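Local coordinates for protein oligopeptide ABC transporter OppAIV (Borrelia burgdorferi B31, PDB 4GL8) that probably binds oligopeptides outside the cytoplasmic membrane and delivers them to an ABC transporter for uptake, at residues Y91-R96 against L162-K167; S106-G111 against L157-L162. All blocks are in the same frame, centred on the assembly; numbering follows the deposited sequence.

Contact 1 (Y91-R96 against L162-K167); sequences YTFHLR and LEITLK
The backbone N of Ile-164 donates to Tyr-91 O at 2.8 Å. The same carbonyl oxygen also receives a CA-H...O contact from Glu-163, whose CA lies 3.3 Å from Tyr-91 O. Tyr-91 N returns a bond to Ile-164 O, so this pair is closed by two bonds. Two residues on, Phe-93 and Leu-162 form a second hydrogen-bonded pair. Phe-93 N donates to Leu-162 O over 2.8 Å with an N-H...O angle of 169°, and Leu-162 N donates to Phe-93 O. Between these two pairs, Thr-92 and Glu-163 make the antiparallel non-hydrogen-bonded pair, with CA atoms 4.4 Å apart. The two strands are neighbours in the five-stranded antiparallel sheet, whose order runs 65-67, 74-84, 90-95, 161-165, 154-158. Backbone bonds from Thr-92 and His-94 to strand 74-84 hold the other edge of strand 90-95. The face with Tyr-91, Phe-93, Leu-162 and Ile-164 is buried. With CG anti to the carbonyl carbon (chi1 -73°), the Tyr-91 ring is placed with CE1 touching Leu-166 CD1 at 3.7 Å, just past the end of strand 161-165. Ile-164 reaches out through its longer branch, and its CD1 meets Phe-93 CE2 obliquely at 4.0 Å. Helix 173-176 covers this side: Phe-173 sets its ring edge-to-face with Tyr-91, and Leu-174 touches both aromatic residues. The opposite face is partly exposed. On it the Glu-163 chain, extended with CG anti to the backbone N (chi1 -169°), passes Thr-92 OG1 at 4.0 Å from its CG.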
ATOM      1  N   TYR A  91      20.835  -3.858  13.935  1.00 21.32           N
ATOM      2  CA  TYR A  91      20.940  -2.533  13.315  1.00 21.09           C
ATOM      3  C   TYR A  91      20.968  -1.477  14.384  1.00 21.32           C
ATOM      4  O   TYR A  91      20.184  -1.533  15.347  1.00 21.18           O
ATOM      5  CB  TYR A  91      19.731  -2.238  12.421  1.00 20.49           C
ATOM      6  CG  TYR A  91      19.735  -3.017  11.154  1.00 20.55           C
ATOM      7  CD1 TYR A  91      19.551  -4.381  11.171  1.00 20.71           C
ATOM      8  CD2 TYR A  91      19.919  -2.395   9.939  1.00 20.76           C
ATOM      9  CE1 TYR A  91      19.556  -5.117  10.008  1.00 21.21           C
ATOM     10  CE2 TYR A  91      19.929  -3.118   8.767  1.00 21.08           C
ATOM     11  CZ  TYR A  91      19.746  -4.481   8.804  1.00 21.22           C
ATOM     12  OH  TYR A  91      19.723  -5.220   7.647  1.00 21.35           O
ATOM     13  N   THR A  92      21.860  -0.506  14.208  1.00 22.12           N
ATOM     14  CA  THR A  92      22.106   0.515  15.221  1.00 22.53           C
ATOM     15  C   THR A  92      21.992   1.850  14.481  1.00 23.17           C
ATOM     16  O   THR A  92      22.800   2.149  13.590  1.00 25.29           O
ATOM     17  CB  THR A  92      23.488   0.292  15.904  1.00 23.47           C
ATOM     18  OG1 THR A  92      23.560  -1.046  16.450  1.00 23.09           O
ATOM     19  CG2 THR A  92      23.767   1.309  17.036  1.00 23.80           C
ATOM     20  N   PHE A  93      20.954   2.616  14.823  1.00 21.93           N
ATOM     21  CA  PHE A  93      20.671   3.909  14.216  1.00 21.47           C
ATOM     22  C   PHE A  93      21.159   5.065  15.109  1.00 22.06           C
ATOM     23  O   PHE A  93      20.883   5.114  16.315  1.00 21.40           O
ATOM     24  CB  PHE A  93      19.161   4.015  13.936  1.00 20.17           C
ATOM     25  CG  PHE A  93      18.666   2.958  13.012  1.00 19.14           C
ATOM     26  CD1 PHE A  93      18.787   3.116  11.631  1.00 18.90           C
ATOM     27  CD2 PHE A  93      18.161   1.771  13.501  1.00 18.73           C
ATOM     28  CE1 PHE A  93      18.395   2.119  10.770  1.00 18.47           C
ATOM     29  CE2 PHE A  93      17.740   0.765  12.632  1.00 18.21           C
ATOM     30  CZ  PHE A  93      17.880   0.930  11.273  1.00 18.12           C
ATOM     31  N   HIS A  94      21.900   5.985  14.493  1.00 22.69           N
ATOM     32  CA  HIS A  94      22.417   7.183  15.173  1.00 23.48           C
ATOM     33  C   HIS A  94      21.535   8.349  14.778  1.00 23.15           C
ATOM     34  O   HIS A  94      21.500   8.726  13.603  1.00 21.92           O
ATOM     35  CB  HIS A  94      23.872   7.433  14.769  1.00 24.55           C
ATOM     36  CG  HIS A  94      24.735   6.236  14.952  1.00 25.19           C
ATOM     37  ND1 HIS A  94      25.239   5.869  16.191  1.00 26.09           N
ATOM     38  CD2 HIS A  94      25.142   5.289  14.078  1.00 25.35           C
ATOM     39  CE1 HIS A  94      25.938   4.750  16.060  1.00 26.29           C
ATOM     40  NE2 HIS A  94      25.890   4.374  14.790  1.00 26.39           N
ATOM     41  N   LEU A  95      20.776   8.865  15.743  1.00 23.32           N
ATOM     42  CA  LEU A  95      19.822   9.937  15.465  1.00 24.01           C
ATOM     43  C   LEU A  95      20.585  11.249  15.224  1.00 25.09           C
ATOM     44  O   LEU A  95      21.641  11.478  15.826  1.00 25.19           O
ATOM     45  CB  LEU A  95      18.806  10.088  16.626  1.00 24.32           C
ATOM     46  CG  LEU A  95      17.988   8.842  16.991  1.00 24.68           C
ATOM     47  CD1 LEU A  95      16.976   9.112  18.094  1.00 25.26           C
ATOM     48  CD2 LEU A  95      17.296   8.208  15.786  1.00 23.72           C
ATOM     49  N   ARG A  96      20.077  12.092  14.320  1.00 25.08           N
ATOM     50  CA  ARG A  96      20.628  13.446  14.175  1.00 26.08           C
ATOM     51  C   ARG A  96      20.343  14.283  15.429  1.00 27.55           C
ATOM     52  O   ARG A  96      19.460  13.951  16.216  1.00 26.78           O
ATOM     53  CB  ARG A  96      20.108  14.150  12.927  1.00 25.51           C
ATOM     54  CG  ARG A  96      18.605  14.301  12.871  1.00 24.51           C
ATOM     55  CD  ARG A  96      18.180  14.873  11.524  1.00 24.72           C
ATOM     56  NE  ARG A  96      18.241  13.882  10.458  1.00 23.79           N
ATOM     57  CZ  ARG A  96      19.121  13.860   9.471  1.00 24.03           C
ATOM     58  NH1 ARG A  96      20.038  14.806   9.365  1.00 25.23           N
ATOM     59  NH2 ARG A  96      19.059  12.893   8.543  1.00 23.42           N
ATOM     60  N   LEU A 162      19.425   4.174  18.743  1.00 20.23           N
ATOM     61  CA  LEU A 162      18.342   3.168  18.776  1.00 19.82           C
ATOM     62  C   LEU A 162      18.844   1.882  18.164  1.00 19.63           C
ATOM     63  O   LEU A 162      19.389   1.888  17.068  1.00 19.90           O
ATOM     64  CB  LEU A 162      17.119   3.662  18.025  1.00 19.09           C
ATOM     65  CG  LEU A 162      15.921   2.703  18.101  1.00 18.76           C
ATOM     66  CD1 LEU A 162      15.183   2.891  19.411  1.00 19.03           C
ATOM     67  CD2 LEU A 162      14.982   2.892  16.942  1.00 18.63           C
ATOM     68  N   GLU A 163      18.690   0.778  18.878  1.00 19.61           N
ATOM     69  CA  GLU A 163      19.112  -0.508  18.340  1.00 19.91           C
ATOM     70  C   GLU A 163      17.905  -1.380  18.035  1.00 19.50           C
ATOM     71  O   GLU A 163      17.049  -1.574  18.905  1.00 19.78           O
ATOM     72  CB  GLU A 163      19.984  -1.205  19.360  1.00 20.41           C
ATOM     73  CG  GLU A 163      20.729  -2.421  18.889  1.00 20.55           C
ATOM     74  CD  GLU A 163      21.283  -3.215  20.065  1.00 21.60           C
ATOM     75  OE1 GLU A 163      20.474  -3.914  20.774  1.00 21.97           O
ATOM     76  OE2 GLU A 163      22.523  -3.151  20.283  1.00 21.52           O
ATOM     77  N   ILE A 164      17.855  -1.917  16.824  1.00 19.76           N
ATOM     78  CA  ILE A 164      16.832  -2.881  16.453  1.00 20.33           C
ATOM     79  C   ILE A 164      17.489  -4.205  16.044  1.00 21.50           C
ATOM     80  O   ILE A 164      18.337  -4.247  15.119  1.00 21.68           O
ATOM     81  CB  ILE A 164      15.969  -2.369  15.298  1.00 20.18           C
ATOM     82  CG1 ILE A 164      15.301  -1.069  15.701  1.00 19.93           C
ATOM     83  CG2 ILE A 164      14.903  -3.401  14.928  1.00 19.81           C
ATOM     84  CD1 ILE A 164      14.459  -0.475  14.608  1.00 19.72           C
ATOM     85  N   THR A 165      17.106  -5.262  16.749  1.00 21.64           N
ATOM     86  CA  THR A 165      17.608  -6.607  16.510  1.00 23.22           C
ATOM     87  C   THR A 165      16.563  -7.400  15.708  1.00 23.19           C
ATOM     88  O   THR A 165      15.423  -7.529  16.144  1.00 23.64           O
ATOM     89  CB  THR A 165      17.940  -7.336  17.850  1.00 23.63           C
ATOM     90  OG1 THR A 165      18.897  -6.571  18.574  1.00 24.82           O
ATOM     91  CG2 THR A 165      18.553  -8.707  17.616  1.00 24.45           C
ATOM     92  N   LEU A 166      16.961  -7.915  14.540  1.00 23.33           N
ATOM     93  CA  LEU A 166      16.074  -8.700  13.687  1.00 22.90           C
ATOM     94  C   LEU A 166      16.017 -10.157  14.117  1.00 24.21           C
ATOM     95  O   LEU A 166      16.954 -10.684  14.666  1.00 24.12           O
ATOM     96  CB  LEU A 166      16.497  -8.624  12.231  1.00 22.27           C
ATOM     97  CG  LEU A 166      16.540  -7.253  11.544  1.00 22.28           C
ATOM     98  CD1 LEU A 166      16.634  -7.425  10.027  1.00 22.18           C
ATOM     99  CD2 LEU A 166      15.339  -6.387  11.904  1.00 21.74           C
ATOM    100  N   LYS A 167      14.875 -10.772  13.889  1.00 25.33           N
ATOM    101  CA  LYS A 167      14.658 -12.213  14.067  1.00 28.51           C
ATOM    102  C   LYS A 167      15.641 -13.035  13.192  1.00 28.31           C
ATOM    103  O   LYS A 167      16.225 -14.013  13.620  1.00 27.51           O
ATOM    104  CB  LYS A 167      13.203 -12.451  13.641  1.00 31.70           C
ATOM    105  CG  LYS A 167      12.522 -13.715  14.098  1.00 35.05           C
ATOM    106  CD  LYS A 167      11.074 -13.692  13.610  1.00 36.19           C
ATOM    107  CE  LYS A 167      10.637 -15.076  13.197  1.00 39.33           C
ATOM    108  NZ  LYS A 167      10.880 -16.033  14.329  1.00 42.23           N
TER

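Contact 2 (S106-G111 against L157-L162); sequences SITAEG and LDEKTL
The first turn of helix 109-119 sits against the type I beta turn Asp-158 to Thr-161, which joins strands 154-158 and 161-165. Ala-109 N donates to Glu-159 O at 2.9 Å, from above the carbonyl plane. Water 1 also donates to Glu-159 O and links it to Ile-107 O. A second water accepts from Glu-110 N and donates weakly to Asp-158 O. Two first-turn N-H groups thus look to the beta turn, one directly and one through water. The Ala-109 methyl faces two carbonyl oxygens of the beta turn, with CB 3.3 Å from Thr-161 O and 3.4 Å from Asp-158 O. Ala-109 CB also lies 4.1 Å from Leu-162 CB, and Leu-162 CD1 comes 3.5 Å from Ala-109 O. On the solvent side, the Thr-108 side chain lies across that of Glu-159, with CG2 4.1 Å from Glu-159 CD. Within the beta turn, Asp-158 OD1 accepts weakly from Lys-160 N. Thr-108 OG1 lies between the backbone N and carbonyl carbon (chi1 61°). There it accepts from Gly-111 N at 3.0 Å with an N-H...O angle of 163°, the bond characteristic of a threonine N-cap at a helix start.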
ATOM      1  N   SER A 106      11.546  16.952  22.640  1.00 26.95           N
ATOM      2  CA  SER A 106      12.620  16.166  22.005  1.00 27.04           C
ATOM      3  C   SER A 106      12.204  14.756  21.537  1.00 25.63           C
ATOM      4  O   SER A 106      11.475  14.064  22.222  1.00 25.44           O
ATOM      5  CB  SER A 106      13.813  16.024  22.964  1.00 27.98           C
ATOM      6  OG  SER A 106      14.555  17.239  22.980  1.00 30.61           O
ATOM      7  N   ILE A 107      12.729  14.335  20.399  1.00 24.62           N
ATOM      8  CA  ILE A 107      12.556  12.979  19.923  1.00 24.27           C
ATOM      9  C   ILE A 107      13.830  12.237  20.351  1.00 24.64           C
ATOM     10  O   ILE A 107      14.908  12.516  19.840  1.00 26.31           O
ATOM     11  CB  ILE A 107      12.392  12.952  18.385  1.00 24.44           C
ATOM     12  CG1 ILE A 107      11.306  13.935  17.928  1.00 24.76           C
ATOM     13  CG2 ILE A 107      12.068  11.549  17.875  1.00 24.18           C
ATOM     14  CD1 ILE A 107      10.959  13.855  16.452  1.00 24.12           C
ATOM     15  N   THR A 108      13.702  11.331  21.315  1.00 23.97           N
ATOM     16  CA  THR A 108      14.784  10.532  21.840  1.00 23.57           C
ATOM     17  C   THR A 108      14.556   9.074  21.407  1.00 23.33           C
ATOM     18  O   THR A 108      13.438   8.681  21.024  1.00 22.61           O
ATOM     19  CB  THR A 108      14.746  10.523  23.369  1.00 24.11           C
ATOM     20  OG1 THR A 108      13.501   9.951  23.775  1.00 23.47           O
ATOM     21  CG2 THR A 108      14.889  11.945  23.973  1.00 25.15           C
ATOM     22  N   ALA A 109      15.603   8.256  21.513  1.00 23.25           N
ATOM     23  CA  ALA A 109      15.491   6.835  21.168  1.00 23.23           C
ATOM     24  C   ALA A 109      14.503   6.103  22.096  1.00 23.31           C
ATOM     25  O   ALA A 109      13.864   5.150  21.679  1.00 22.52           O
ATOM     26  CB  ALA A 109      16.853   6.173  21.217  1.00 23.47           C
ATOM     27  N   GLU A 110      14.390   6.553  23.343  1.00 23.88           N
ATOM     28  CA  GLU A 110      13.375   6.020  24.265  1.00 25.05           C
ATOM     29  C   GLU A 110      11.947   6.386  23.822  1.00 23.67           C
ATOM     30  O   GLU A 110      11.036   5.571  23.902  1.00 22.65           O
ATOM     31  CB  GLU A 110      13.658   6.487  25.710  1.00 27.87           C
ATOM     32  CG  GLU A 110      12.678   5.974  26.766  1.00 30.10           C
ATOM     33  CD  GLU A 110      12.760   4.468  26.972  1.00 32.56           C
ATOM     34  OE1 GLU A 110      13.855   3.866  26.910  1.00 36.39           O
ATOM     35  OE2 GLU A 110      11.713   3.856  27.218  1.00 36.41           O
ATOM     36  N   GLY A 111      11.741   7.599  23.342  1.00 23.03           N
ATOM     37  CA  GLY A 111      10.440   7.933  22.744  1.00 23.42           C
ATOM     38  C   GLY A 111      10.062   7.068  21.537  1.00 22.75           C
ATOM     39  O   GLY A 111       8.901   6.677  21.330  1.00 22.38           O
ATOM     40  N   LEU A 157      19.851   2.771  23.404  1.00 23.10           N
ATOM     41  CA  LEU A 157      21.197   2.630  23.943  1.00 24.02           C
ATOM     42  C   LEU A 157      21.657   3.917  24.653  1.00 24.54           C
ATOM     43  O   LEU A 157      22.408   3.876  25.597  1.00 25.18           O
ATOM     44  CB  LEU A 157      22.168   2.233  22.829  1.00 23.89           C
ATOM     45  CG  LEU A 157      21.907   0.898  22.088  1.00 23.79           C
ATOM     46  CD1 LEU A 157      23.069   0.557  21.144  1.00 23.93           C
ATOM     47  CD2 LEU A 157      21.612  -0.280  23.015  1.00 23.74           C
ATOM     48  N   ASP A 158      21.189   5.050  24.159  1.00 24.94           N
ATOM     49  CA  ASP A 158      21.265   6.344  24.826  1.00 25.40           C
ATOM     50  C   ASP A 158      20.228   7.221  24.125  1.00 25.55           C
ATOM     51  O   ASP A 158      19.414   6.701  23.343  1.00 24.24           O
ATOM     52  CB  ASP A 158      22.673   6.932  24.749  1.00 25.80           C
ATOM     53  CG  ASP A 158      23.188   7.088  23.326  1.00 25.37           C
ATOM     54  OD1 ASP A 158      22.453   7.480  22.404  1.00 25.35           O
ATOM     55  OD2 ASP A 158      24.371   6.844  23.128  1.00 25.97           O
ATOM     56  N   GLU A 159      20.260   8.522  24.361  1.00 27.40           N
ATOM     57  CA  GLU A 159      19.237   9.420  23.808  1.00 29.65           C
ATOM     58  C   GLU A 159      19.216   9.465  22.308  1.00 28.28           C
ATOM     59  O   GLU A 159      18.164   9.614  21.722  1.00 27.44           O
ATOM     60  CB  GLU A 159      19.439  10.852  24.262  1.00 33.32           C
ATOM     61  CG  GLU A 159      18.913  11.133  25.638  1.00 38.61           C
ATOM     62  CD  GLU A 159      18.482  12.585  25.781  1.00 44.28           C
ATOM     63  OE1 GLU A 159      18.797  13.433  24.887  1.00 46.59           O
ATOM     64  OE2 GLU A 159      17.811  12.863  26.794  1.00 48.25           O
ATOM     65  N   LYS A 160      20.389   9.402  21.693  1.00 28.31           N
ATOM     66  CA  LYS A 160      20.493   9.525  20.237  1.00 28.09           C
ATOM     67  C   LYS A 160      20.834   8.194  19.578  1.00 25.90           C
ATOM     68  O   LYS A 160      21.380   8.188  18.479  1.00 26.44           O
ATOM     69  CB  LYS A 160      21.573  10.530  19.861  1.00 30.18           C
ATOM     70  CG  LYS A 160      21.467  11.915  20.499  1.00 33.74           C
ATOM     71  CD  LYS A 160      22.399  12.852  19.738  1.00 36.31           C
ATOM     72  CE  LYS A 160      23.054  13.899  20.604  1.00 39.61           C
ATOM     73  NZ  LYS A 160      22.167  15.097  20.642  1.00 41.22           N
ATOM     74  N   THR A 161      20.556   7.069  20.235  1.00 23.44           N
ATOM     75  CA  THR A 161      20.956   5.786  19.672  1.00 21.84           C
ATOM     76  C   THR A 161      19.911   4.700  19.861  1.00 20.70           C
ATOM     77  O   THR A 161      19.554   4.327  20.985  1.00 20.69           O
ATOM     78  CB  THR A 161      22.314   5.330  20.223  1.00 22.35           C
ATOM     79  OG1 THR A 161      23.229   6.440  20.235  1.00 23.78           O
ATOM     80  CG2 THR A 161      22.891   4.251  19.353  1.00 22.07           C
ATOM     81  N   LEU A 162      19.425   4.174  18.743  1.00 20.23           N
ATOM     82  CA  LEU A 162      18.342   3.168  18.776  1.00 19.82           C
ATOM     83  C   LEU A 162      18.844   1.882  18.164  1.00 19.63           C
ATOM     84  O   LEU A 162      19.389   1.888  17.068  1.00 19.90           O
ATOM     85  CB  LEU A 162      17.119   3.662  18.025  1.00 19.09           C
ATOM     86  CG  LEU A 162      15.921   2.703  18.101  1.00 18.76           C
ATOM     87  CD1 LEU A 162      15.183   2.891  19.411  1.00 19.03           C
ATOM     88  CD2 LEU A 162      14.982   2.892  16.942  1.00 18.63           C
TER
HETATM   89  O   HOH W   1      17.678  12.319  20.100  1.00 32.16           O
HETATM   90  O   HOH W   2      16.506   7.687  24.910  1.00 26.33           O

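From the N terminus, strands 65-67 and 74-84 of the sheet come first, then strand 90-95, helix 109-119 and strands 154-158 and 161-165. Contact 2 closes the inner loop, from the start of the helix to the turn between strands 154-158 and 161-165. Contact 1 closes the outer loop by pairing strand 90-95 with 161-165, so contact 2 is nested inside it. The two share Leu-162, and their centres lie about 10 Å apart. They also meet where Leu-95 N probably bonds to Lys-160 O, at 2.9 Å, and where Leu-95 CD1 packs near Ala-109 N. Together they tie the helix start to one five-stranded sheet.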